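PDB 4MAD: beta-galactosidase from Bacillus circulans, which probably hydrolyses terminal non-reducing beta-D-galactose residues in beta-D-galactosides, as a member of glycoside hydrolase family 35. Local coordinates for residues T220-S225 against M244-W249; F248-F253 against V282-A287; L99-R104 against G160-A165. All blocks are in the same frame, centred on the assembly; numbering follows the deposited sequence.

Contact 1: residues T220-S225 against M244-W249; sequences TVNFGS and MCMEFW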
loop_
_atom_site.group_PDB
_atom_site.type_symbol
_atom_site.label_atom_id
_atom_site.label_comp_id
_atom_site.label_asym_id
_atom_site.label_seq_id
_atom_site.Cartn_x
_atom_site.Cartn_y
_atom_site.Cartn_z
ATOM N N THR A 220 -2.626 -13.290 -19.485
ATOM C CA THR A 220 -3.349 -13.956 -18.420
ATOM C C THR A 220 -4.513 -13.056 -18.047
ATOM O O THR A 220 -4.487 -11.947 -18.405
ATOM C CB THR A 220 -2.473 -14.169 -17.207
ATOM O OG1 THR A 220 -1.947 -12.947 -16.738
ATOM C CG2 THR A 220 -1.334 -15.115 -17.534
ATOM N N VAL A 221 -5.530 -13.454 -17.378
ATOM C CA VAL A 221 -6.584 -12.624 -16.835
ATOM C C VAL A 221 -6.739 -12.726 -15.321
ATOM O O VAL A 221 -6.321 -13.702 -14.734
ATOM C CB VAL A 221 -7.938 -12.967 -17.484
ATOM C CG1 VAL A 221 -7.911 -12.650 -18.971
ATOM C CG2 VAL A 221 -8.285 -14.429 -17.250
ATOM N N ASN A 222 -7.410 -11.661 -14.857
ATOM C CA ASN A 222 -7.646 -11.476 -13.468
ATOM C C ASN A 222 -9.125 -11.418 -13.161
ATOM O O ASN A 222 -9.836 -10.768 -13.829
ATOM C CB ASN A 222 -6.997 -10.166 -13.056
ATOM C CG ASN A 222 -5.526 -10.148 -13.308
ATOM O OD1 ASN A 222 -4.910 -11.165 -13.362
ATOM N ND2 ASN A 222 -4.959 -8.966 -13.369
ATOM N N PHE A 223 -9.561 -12.101 -12.132
ATOM C CA PHE A 223 -10.942 -12.115 -11.822
ATOM C C PHE A 223 -11.284 -12.689 -10.447
ATOM O O PHE A 223 -10.506 -13.305 -9.822
ATOM C CB PHE A 223 -11.722 -12.823 -12.906
ATOM C CG PHE A 223 -11.353 -14.269 -13.096
ATOM C CD1 PHE A 223 -11.815 -15.229 -12.247
ATOM C CD2 PHE A 223 -10.597 -14.680 -14.156
ATOM C CE1 PHE A 223 -11.504 -16.532 -12.447
ATOM C CE2 PHE A 223 -10.264 -15.991 -14.339
ATOM C CZ PHE A 223 -10.722 -16.909 -13.512
ATOM N N GLY A 224 -12.492 -12.405 -10.019
ATOM C CA GLY A 224 -12.977 -12.934 -8.789
ATOM C C GLY A 224 -13.996 -14.059 -8.887
ATOM O O GLY A 224 -14.181 -14.823 -7.974
ATOM N N SER A 225 -14.667 -14.131 -10.014
ATOM C CA SER A 225 -15.649 -15.159 -10.257
ATOM C C SER A 225 -15.868 -15.440 -11.753
ATOM O O SER A 225 -15.362 -14.718 -12.579
ATOM C CB SER A 225 -16.948 -14.834 -9.552
ATOM O OG SER A 225 -17.647 -13.876 -10.260
ATOM N N MET A 244 -4.293 -19.015 -17.541
ATOM C CA MET A 244 -3.909 -18.664 -16.191
ATOM C C MET A 244 -4.680 -17.470 -15.607
ATOM O O MET A 244 -4.780 -16.483 -16.211
ATOM C CB MET A 244 -2.431 -18.380 -16.075
ATOM C CG MET A 244 -2.020 -18.236 -14.662
ATOM S SD MET A 244 -0.281 -18.404 -14.505
ATOM C CE MET A 244 -0.087 -18.439 -12.807
ATOM N N CYS A 245 -5.168 -17.605 -14.396
ATOM C CA CYS A 245 -5.728 -16.500 -13.662
ATOM C C CYS A 245 -4.623 -15.908 -12.830
ATOM O O CYS A 245 -4.255 -16.447 -11.870
ATOM C CB CYS A 245 -6.812 -16.997 -12.742
ATOM S SG CYS A 245 -7.517 -15.715 -11.720
ATOM N N MET A 246 -4.047 -14.823 -13.278
ATOM C CA MET A 246 -2.950 -14.204 -12.572
ATOM C C MET A 246 -3.253 -13.511 -11.231
ATOM O O MET A 246 -2.400 -13.403 -10.429
ATOM C CB MET A 246 -2.158 -13.341 -13.521
ATOM C CG MET A 246 -0.973 -12.806 -12.959
ATOM S SD MET A 246 0.322 -13.914 -12.458
ATOM C CE MET A 246 0.402 -15.011 -13.790
ATOM N N GLU A 247 -4.484 -13.056 -11.060
ATOM C CA GLU A 247 -5.019 -12.641 -9.794
ATOM C C GLU A 247 -6.428 -13.239 -9.614
ATOM O O GLU A 247 -7.333 -12.846 -10.236
ATOM C CB GLU A 247 -5.072 -11.114 -9.669
ATOM C CG GLU A 247 -3.788 -10.398 -10.006
ATOM C CD GLU A 247 -3.924 -8.879 -9.997
ATOM O OE1 GLU A 247 -4.996 -8.390 -9.632
ATOM O OE2 GLU A 247 -2.972 -8.231 -10.418
ATOM N N PHE A 248 -6.547 -14.227 -8.764
ATOM C CA PHE A 248 -7.836 -14.751 -8.352
ATOM C C PHE A 248 -8.141 -14.035 -7.043
ATOM O O PHE A 248 -7.578 -14.339 -6.024
ATOM C CB PHE A 248 -7.766 -16.269 -8.184
ATOM C CG PHE A 248 -8.962 -16.902 -7.505
ATOM C CD1 PHE A 248 -10.237 -16.457 -7.698
ATOM C CD2 PHE A 248 -8.803 -17.994 -6.685
ATOM C CE1 PHE A 248 -11.278 -17.099 -7.058
ATOM C CE2 PHE A 248 -9.833 -18.554 -6.071
ATOM C CZ PHE A 248 -11.064 -18.117 -6.280
ATOM N N TRP A 249 -9.064 -13.090 -7.120
ATOM C CA TRP A 249 -9.396 -12.246 -6.006
ATOM C C TRP A 249 -10.338 -13.044 -5.102
ATOM O O TRP A 249 -11.519 -12.928 -5.179
ATOM C CB TRP A 249 -10.066 -10.921 -6.460
ATOM C CG TRP A 249 -9.266 -10.169 -7.439
ATOM C CD1 TRP A 249 -7.973 -9.968 -7.381
ATOM C CD2 TRP A 249 -9.728 -9.509 -8.614
ATOM N NE1 TRP A 249 -7.553 -9.243 -8.441
ATOM C CE2 TRP A 249 -8.627 -8.963 -9.231
ATOM C CE3 TRP A 249 -10.963 -9.359 -9.209
ATOM C CZ2 TRP A 249 -8.715 -8.266 -10.404
ATOM C CZ3 TRP A 249 -11.040 -8.684 -10.373
ATOM C CH2 TRP A 249 -9.936 -8.139 -10.950
#
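N222 and E247 meet with their flat ends stacked: the amide lies against the carboxylate with only 13° between the planes, and ND2 of N222 is 3.5 Å from CD of E247. The amide is held at its other end too, since N222 OD1 accepts a weak, bent bond from the backbone N of E247 at 3.0 Å, while ND2 is hydrogen-bonded to OE2 of E171, the predicted proton donor. E247 itself, the predicted nucleophile, forms a salt bridge through OE2 with R104, and its OE1 takes the indole NE1 of W249 at 2.9 Å on the anti lone pair, with the oxygen in the indole plane. These groups stand at the C-terminal ends of neighbouring parallel strands in the (beta/alpha)8 barrel, within the beta-alpha-beta unit completed by helix 227-237, so the backbone bonds, such as F223 N to E247 O at 3.0 Å, fix E247 beside N222. W249 turns its CG beside its own backbone N (chi1 -55°), which lays one indole face over N222 and F223, with CZ3 3.7 Å from F223 CA. An alanine here takes away the NE1 donor, and the carboxylate of E247 would probably be freer to turn, with a gap opened over the N222-F223 backbone. On the face of the sheet toward the helices, F223 holds CG between its N and carbonyl carbon (chi1 62°), which brings the ring over C245; SG sits 3.9 Å from the ring centroid, above its face. I275 and A230 pack against the same phenyl group from helices 265-276 and 227-237.

Contact 2: residues F248-F253 against V282-A287; sequences FWHGWF and VNFYMA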
loop_
_atom_site.group_PDB
_atom_site.type_symbol
_atom_site.label_atom_id
_atom_site.label_comp_id
_atom_site.label_asym_id
_atom_site.label_seq_id
_atom_site.Cartn_x
_atom_site.Cartn_y
_atom_site.Cartn_z
ATOM N N PHE A 248 -6.547 -14.227 -8.764
ATOM C CA PHE A 248 -7.836 -14.751 -8.352
ATOM C C PHE A 248 -8.141 -14.035 -7.043
ATOM O O PHE A 248 -7.578 -14.339 -6.024
ATOM C CB PHE A 248 -7.766 -16.269 -8.184
ATOM C CG PHE A 248 -8.962 -16.902 -7.505
ATOM C CD1 PHE A 248 -10.237 -16.457 -7.698
ATOM C CD2 PHE A 248 -8.803 -17.994 -6.685
ATOM C CE1 PHE A 248 -11.278 -17.099 -7.058
ATOM C CE2 PHE A 248 -9.833 -18.554 -6.071
ATOM C CZ PHE A 248 -11.064 -18.117 -6.280
ATOM N N TRP A 249 -9.064 -13.090 -7.120
ATOM C CA TRP A 249 -9.396 -12.246 -6.006
ATOM C C TRP A 249 -10.338 -13.044 -5.102
ATOM O O TRP A 249 -11.519 -12.928 -5.179
ATOM C CB TRP A 249 -10.066 -10.921 -6.460
ATOM C CG TRP A 249 -9.266 -10.169 -7.439
ATOM C CD1 TRP A 249 -7.973 -9.968 -7.381
ATOM C CD2 TRP A 249 -9.728 -9.509 -8.614
ATOM N NE1 TRP A 249 -7.553 -9.243 -8.441
ATOM C CE2 TRP A 249 -8.627 -8.963 -9.231
ATOM C CE3 TRP A 249 -10.963 -9.359 -9.209
ATOM C CZ2 TRP A 249 -8.715 -8.266 -10.404
ATOM C CZ3 TRP A 249 -11.040 -8.684 -10.373
ATOM C CH2 TRP A 249 -9.936 -8.139 -10.950
ATOM N N HIS A 250 -9.770 -13.873 -4.267
ATOM C CA HIS A 250 -10.571 -14.758 -3.434
ATOM C C HIS A 250 -11.030 -14.079 -2.161
ATOM O O HIS A 250 -11.759 -14.607 -1.396
ATOM C CB HIS A 250 -9.812 -16.027 -3.086
ATOM C CG HIS A 250 -8.755 -15.821 -2.077
ATOM N ND1 HIS A 250 -7.571 -15.191 -2.358
ATOM C CD2 HIS A 250 -8.721 -16.107 -0.769
ATOM C CE1 HIS A 250 -6.841 -15.124 -1.272
ATOM N NE2 HIS A 250 -7.511 -15.674 -0.295
ATOM N N GLY A 251 -10.553 -12.876 -1.988
ATOM C CA GLY A 251 -10.862 -12.024 -0.889
ATOM C C GLY A 251 -11.046 -10.626 -1.457
ATOM O O GLY A 251 -11.326 -10.514 -2.588
ATOM N N TRP A 252 -10.914 -9.599 -0.628
ATOM C CA TRP A 252 -10.997 -8.218 -1.064
ATOM C C TRP A 252 -10.436 -7.302 0.025
ATOM O O TRP A 252 -10.110 -7.744 1.075
ATOM C CB TRP A 252 -12.411 -7.794 -1.431
ATOM C CG TRP A 252 -12.526 -6.695 -2.421
ATOM C CD1 TRP A 252 -13.015 -5.473 -2.219
ATOM C CD2 TRP A 252 -12.183 -6.759 -3.800
ATOM N NE1 TRP A 252 -12.986 -4.744 -3.371
ATOM C CE2 TRP A 252 -12.501 -5.527 -4.368
ATOM C CE3 TRP A 252 -11.638 -7.742 -4.607
ATOM C CZ2 TRP A 252 -12.277 -5.259 -5.690
ATOM C CZ3 TRP A 252 -11.434 -7.483 -5.887
ATOM C CH2 TRP A 252 -11.755 -6.263 -6.439
ATOM N N PHE A 253 -10.330 -6.040 -0.288
ATOM C CA PHE A 253 -9.752 -5.056 0.607
ATOM C C PHE A 253 -10.767 -4.014 1.043
ATOM O O PHE A 253 -11.804 -3.923 0.484
ATOM C CB PHE A 253 -8.613 -4.305 -0.031
ATOM C CG PHE A 253 -9.006 -3.587 -1.221
ATOM C CD1 PHE A 253 -9.243 -2.253 -1.210
ATOM C CD2 PHE A 253 -9.180 -4.263 -2.370
ATOM C CE1 PHE A 253 -9.631 -1.640 -2.328
ATOM C CE2 PHE A 253 -9.584 -3.659 -3.454
ATOM C CZ PHE A 253 -9.809 -2.337 -3.433
ATOM N N VAL A 282 -3.326 -20.815 -11.490
ATOM C CA VAL A 282 -3.900 -19.775 -10.679
ATOM C C VAL A 282 -2.901 -19.113 -9.752
ATOM O O VAL A 282 -2.029 -19.728 -9.252
ATOM C CB VAL A 282 -5.074 -20.329 -9.888
ATOM C CG1 VAL A 282 -4.618 -21.404 -8.982
ATOM C CG2 VAL A 282 -5.780 -19.221 -9.098
ATOM N N ASN A 283 -3.053 -17.825 -9.570
ATOM C CA ASN A 283 -2.342 -17.075 -8.550
ATOM C C ASN A 283 -3.333 -16.460 -7.579
ATOM O O ASN A 283 -4.083 -15.653 -7.949
ATOM C CB ASN A 283 -1.495 -15.990 -9.182
ATOM C CG ASN A 283 -0.662 -15.234 -8.188
ATOM O OD1 ASN A 283 -0.092 -15.802 -7.276
ATOM N ND2 ASN A 283 -0.579 -13.926 -8.390
ATOM N N PHE A 284 -3.310 -16.897 -6.341
ATOM C CA PHE A 284 -4.231 -16.420 -5.365
ATOM C C PHE A 284 -3.831 -14.972 -4.956
ATOM O O PHE A 284 -2.736 -14.761 -4.548
ATOM C CB PHE A 284 -4.239 -17.339 -4.146
ATOM C CG PHE A 284 -5.229 -18.435 -4.212
ATOM C CD1 PHE A 284 -6.282 -18.441 -3.397
ATOM C CD2 PHE A 284 -5.083 -19.459 -5.081
ATOM C CE1 PHE A 284 -7.198 -19.431 -3.482
ATOM C CE2 PHE A 284 -5.987 -20.447 -5.132
ATOM C CZ PHE A 284 -7.035 -20.429 -4.337
ATOM N N TYR A 285 -4.767 -14.036 -5.063
ATOM C CA TYR A 285 -4.581 -12.693 -4.604
ATOM C C TYR A 285 -5.583 -12.339 -3.491
ATOM O O TYR A 285 -6.728 -12.211 -3.765
ATOM C CB TYR A 285 -4.757 -11.753 -5.770
ATOM C CG TYR A 285 -4.185 -10.388 -5.502
ATOM C CD1 TYR A 285 -2.978 -9.997 -6.023
ATOM C CD2 TYR A 285 -4.823 -9.523 -4.655
ATOM C CE1 TYR A 285 -2.460 -8.760 -5.745
ATOM C CE2 TYR A 285 -4.294 -8.316 -4.356
ATOM C CZ TYR A 285 -3.128 -7.922 -4.912
ATOM O OH TYR A 285 -2.638 -6.708 -4.596
ATOM N N MET A 286 -5.142 -12.171 -2.245
ATOM C CA MET A 286 -3.784 -12.380 -1.772
ATOM C C MET A 286 -3.699 -13.700 -0.993
ATOM O O MET A 286 -4.614 -14.058 -0.334
ATOM C CB MET A 286 -3.399 -11.284 -0.813
ATOM C CG MET A 286 -3.280 -9.946 -1.371
ATOM S SD MET A 286 -1.958 -9.683 -2.432
ATOM C CE MET A 286 -0.631 -9.922 -1.335
ATOM N N ALA A 287 -2.616 -14.433 -1.130
ATOM C CA ALA A 287 -2.454 -15.594 -0.294
ATOM C C ALA A 287 -2.142 -15.233 1.130
ATOM O O ALA A 287 -2.735 -15.685 2.005
ATOM C CB ALA A 287 -1.388 -16.506 -0.808
#
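Y285, packed against W249, is joined to M286 by a cis peptide bond, rare before a residue other than proline. The bond follows directly on the last backbone pairing of the two segments: Y285 N donates to F248 O at 3.0 Å, and F248 N in turn gives a nearly straight bond to N283 O, also 3.0 Å long. Y285 O then swings over to W249, where CA lies 3.5 Å from it in a CH...O contact. Two T-shaped aromatic pairs flank this backbone. With CG anti to its backbone N (chi1 169°), F248 directs its ring edge at the face of F284, F248 CE2 lying 3.8 Å from F284 CZ and the planes at 74°. The backbone pairing separately sets F248 CB 3.7 Å from V282 CG2. H250 adds its ring obliquely to the same cluster, which V268 and L272 of helix 265-276 help to cover. On the other face of the sheet, the five-membered ring of W249 sets its edge toward the face of Y285 in an offset edge-to-face pair, CD1 lying 4.0 Å from Y285 CB, and Y285 OH is fixed by a hydrogen bond to Y313. The arrangement joins the seventh and eighth strands of the (beta/alpha)8 barrel, and a cis peptide just after strand eight, beside the catalytic pocket, is a recurrent feature of clan GH-A glycosidases.

Contact 3: residues L99-R104 against G160-A165; sequences LHVIVR and GGPIIA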
loop_
_atom_site.group_PDB
_atom_site.type_symbol
_atom_site.label_atom_id
_atom_site.label_comp_id
_atom_site.label_asym_id
_atom_site.label_seq_id
_atom_site.Cartn_x
_atom_site.Cartn_y
_atom_site.Cartn_z
ATOM N N LEU A 99 9.955 -22.717 -3.340
ATOM C CA LEU A 99 8.940 -22.181 -4.224
ATOM C C LEU A 99 9.560 -21.569 -5.470
ATOM O O LEU A 99 10.538 -20.919 -5.399
ATOM C CB LEU A 99 8.103 -21.114 -3.536
ATOM C CG LEU A 99 7.343 -21.563 -2.312
ATOM C CD1 LEU A 99 7.031 -20.452 -1.370
ATOM C CD2 LEU A 99 6.128 -22.183 -2.739
ATOM N N HIS A 100 8.922 -21.773 -6.594
ATOM C CA HIS A 100 9.224 -20.955 -7.739
ATOM C C HIS A 100 8.774 -19.539 -7.436
ATOM O O HIS A 100 7.977 -19.321 -6.594
ATOM C CB HIS A 100 8.504 -21.413 -8.974
ATOM C CG HIS A 100 8.765 -22.817 -9.328
ATOM N ND1 HIS A 100 10.030 -23.296 -9.525
ATOM C CD2 HIS A 100 7.931 -23.865 -9.481
ATOM C CE1 HIS A 100 9.969 -24.579 -9.794
ATOM N NE2 HIS A 100 8.706 -24.953 -9.774
ATOM N N VAL A 101 9.342 -18.604 -8.155
ATOM C CA VAL A 101 8.982 -17.194 -7.995
ATOM C C VAL A 101 8.542 -16.460 -9.288
ATOM O O VAL A 101 9.167 -16.543 -10.267
ATOM C CB VAL A 101 10.136 -16.429 -7.378
ATOM C CG1 VAL A 101 9.829 -14.960 -7.294
ATOM C CG2 VAL A 101 10.443 -16.968 -6.031
ATOM N N ILE A 102 7.448 -15.723 -9.214
ATOM C CA ILE A 102 7.016 -14.844 -10.273
ATOM C C ILE A 102 7.185 -13.434 -9.726
ATOM O O ILE A 102 6.827 -13.193 -8.636
ATOM C CB ILE A 102 5.565 -15.068 -10.635
ATOM C CG1 ILE A 102 5.373 -16.436 -11.292
ATOM C CG2 ILE A 102 5.086 -14.036 -11.574
ATOM C CD1 ILE A 102 3.979 -16.815 -11.536
ATOM N N VAL A 103 7.790 -12.561 -10.503
ATOM C CA VAL A 103 8.023 -11.190 -10.106
ATOM C C VAL A 103 7.206 -10.310 -11.044
ATOM O O VAL A 103 7.213 -10.518 -12.203
ATOM C CB VAL A 103 9.464 -10.817 -10.232
ATOM C CG1 VAL A 103 9.672 -9.419 -9.853
ATOM C CG2 VAL A 103 10.265 -11.630 -9.381
ATOM N N ARG A 104 6.627 -9.328 -10.508
ATOM C CA ARG A 104 5.736 -8.504 -11.247
ATOM C C ARG A 104 6.236 -7.049 -11.099
ATOM O O ARG A 104 5.923 -6.399 -10.174
ATOM C CB ARG A 104 4.295 -8.646 -10.752
ATOM C CG ARG A 104 3.700 -10.028 -10.967
ATOM C CD ARG A 104 2.303 -10.199 -10.390
ATOM N NE ARG A 104 1.330 -9.329 -11.044
ATOM C CZ ARG A 104 0.069 -9.198 -10.657
ATOM N NH1 ARG A 104 -0.380 -9.880 -9.611
ATOM N NH2 ARG A 104 -0.748 -8.383 -11.313
ATOM N N GLY A 160 20.146 -19.811 -12.660
ATOM C CA GLY A 160 20.026 -20.767 -11.594
ATOM C C GLY A 160 19.159 -20.410 -10.408
ATOM O O GLY A 160 19.089 -21.158 -9.486
ATOM N N GLY A 161 18.520 -19.247 -10.465
ATOM C CA GLY A 161 17.666 -18.725 -9.421
ATOM C C GLY A 161 16.228 -19.159 -9.612
ATOM O O GLY A 161 15.946 -19.799 -10.559
ATOM N N PRO A 162 15.348 -18.759 -8.712
ATOM C CA PRO A 162 13.974 -19.224 -8.691
ATOM C C PRO A 162 12.974 -18.448 -9.519
ATOM O O PRO A 162 11.855 -18.833 -9.596
ATOM C CB PRO A 162 13.614 -19.059 -7.230
ATOM C CG PRO A 162 14.352 -17.961 -6.800
ATOM C CD PRO A 162 15.620 -17.937 -7.546
ATOM N N ILE A 163 13.406 -17.365 -10.104
ATOM C CA ILE A 163 12.477 -16.532 -10.837
ATOM C C ILE A 163 12.250 -17.036 -12.243
ATOM O O ILE A 163 13.069 -16.856 -13.098
ATOM C CB ILE A 163 13.005 -15.100 -11.009
ATOM C CG1 ILE A 163 13.227 -14.391 -9.693
ATOM C CG2 ILE A 163 12.084 -14.331 -11.827
ATOM C CD1 ILE A 163 13.803 -13.073 -9.827
ATOM N N ILE A 164 11.107 -17.635 -12.451
ATOM C CA ILE A 164 10.709 -18.193 -13.731
ATOM C C ILE A 164 9.868 -17.329 -14.703
ATOM O O ILE A 164 9.818 -17.582 -15.860
ATOM C CB ILE A 164 9.995 -19.540 -13.501
ATOM C CG1 ILE A 164 8.778 -19.337 -12.666
ATOM C CG2 ILE A 164 10.867 -20.460 -12.784
ATOM C CD1 ILE A 164 7.941 -20.462 -12.597
ATOM N N ALA A 165 9.202 -16.324 -14.183
ATOM C CA ALA A 165 8.421 -15.446 -15.011
ATOM C C ALA A 165 8.302 -14.029 -14.478
ATOM O O ALA A 165 8.399 -13.779 -13.348
ATOM C CB ALA A 165 7.118 -15.996 -15.248
HETATM O O HOH W 1 12.228 -21.831 -9.825
#
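V101 and I163 pair in parallel through V101 N to P162 O (2.9 Å) and I164 N to V101 O (3.1 Å), and V103 N to A165 O continues the bonding at 3.2 Å, although the short strand axes cross at 57°. These are the third and fourth strands of the (beta/alpha)8 barrel, and the strong crossing goes with a local kink: the psi of I164 is only -21°, so one extra residue is accommodated between I163, nearest V101, and A165, nearest I102. A165 N, in this bend, is buried without a partner in the model. The side chains then divide between two faces. On the face turned to helix 87-97, V101 and P162 lie side by side, CG2 of V101 reaching the proline ring at CB, 4.0 Å away. I163 crosses obliquely over the same row; with CG1 anti to its carbonyl carbon, its extended arm carries CD1 to V103 CG2 at 3.8 Å. A94 and I91 of that helix close over V101, P162 and I163, making this a mainly apolar layer. I102 and A165 are on the other face, in the barrel interior, where both touch F199 of strand 197-202. I164 reaches back to the first residue of strand 100-104: with CG1 between its backbone N and carbonyl carbon (chi1 60°), CD1 comes 3.8 Å from H100 CB. The imidazole of H100 instead meets a water: lying in the ring plane 2.7 Å from H100 ND1, it donates to P162 O, which also accepts the N-H of V101.

All three contacts are buried pairings within one eight-stranded parallel barrel, and none is a surface contact. Contacts 1 and 2 share strand 244-249, F248 and W249, and are stitched together by N283, whose backbone N and ND2 are probably bonded to C245 O and M246 O. Contact 3 is set across the barrel, with its centre about 19 Å from each of the others. Near the C-terminal strand ends, contact 1 is rich in polar groups around the predicted nucleophile, and contact 2 is aromatic. Contact 3, nearer the strand starts, is mostly aliphatic, yet its strand 100-104 ends in R104, whose salt bridge with E247 ties it to contact 1.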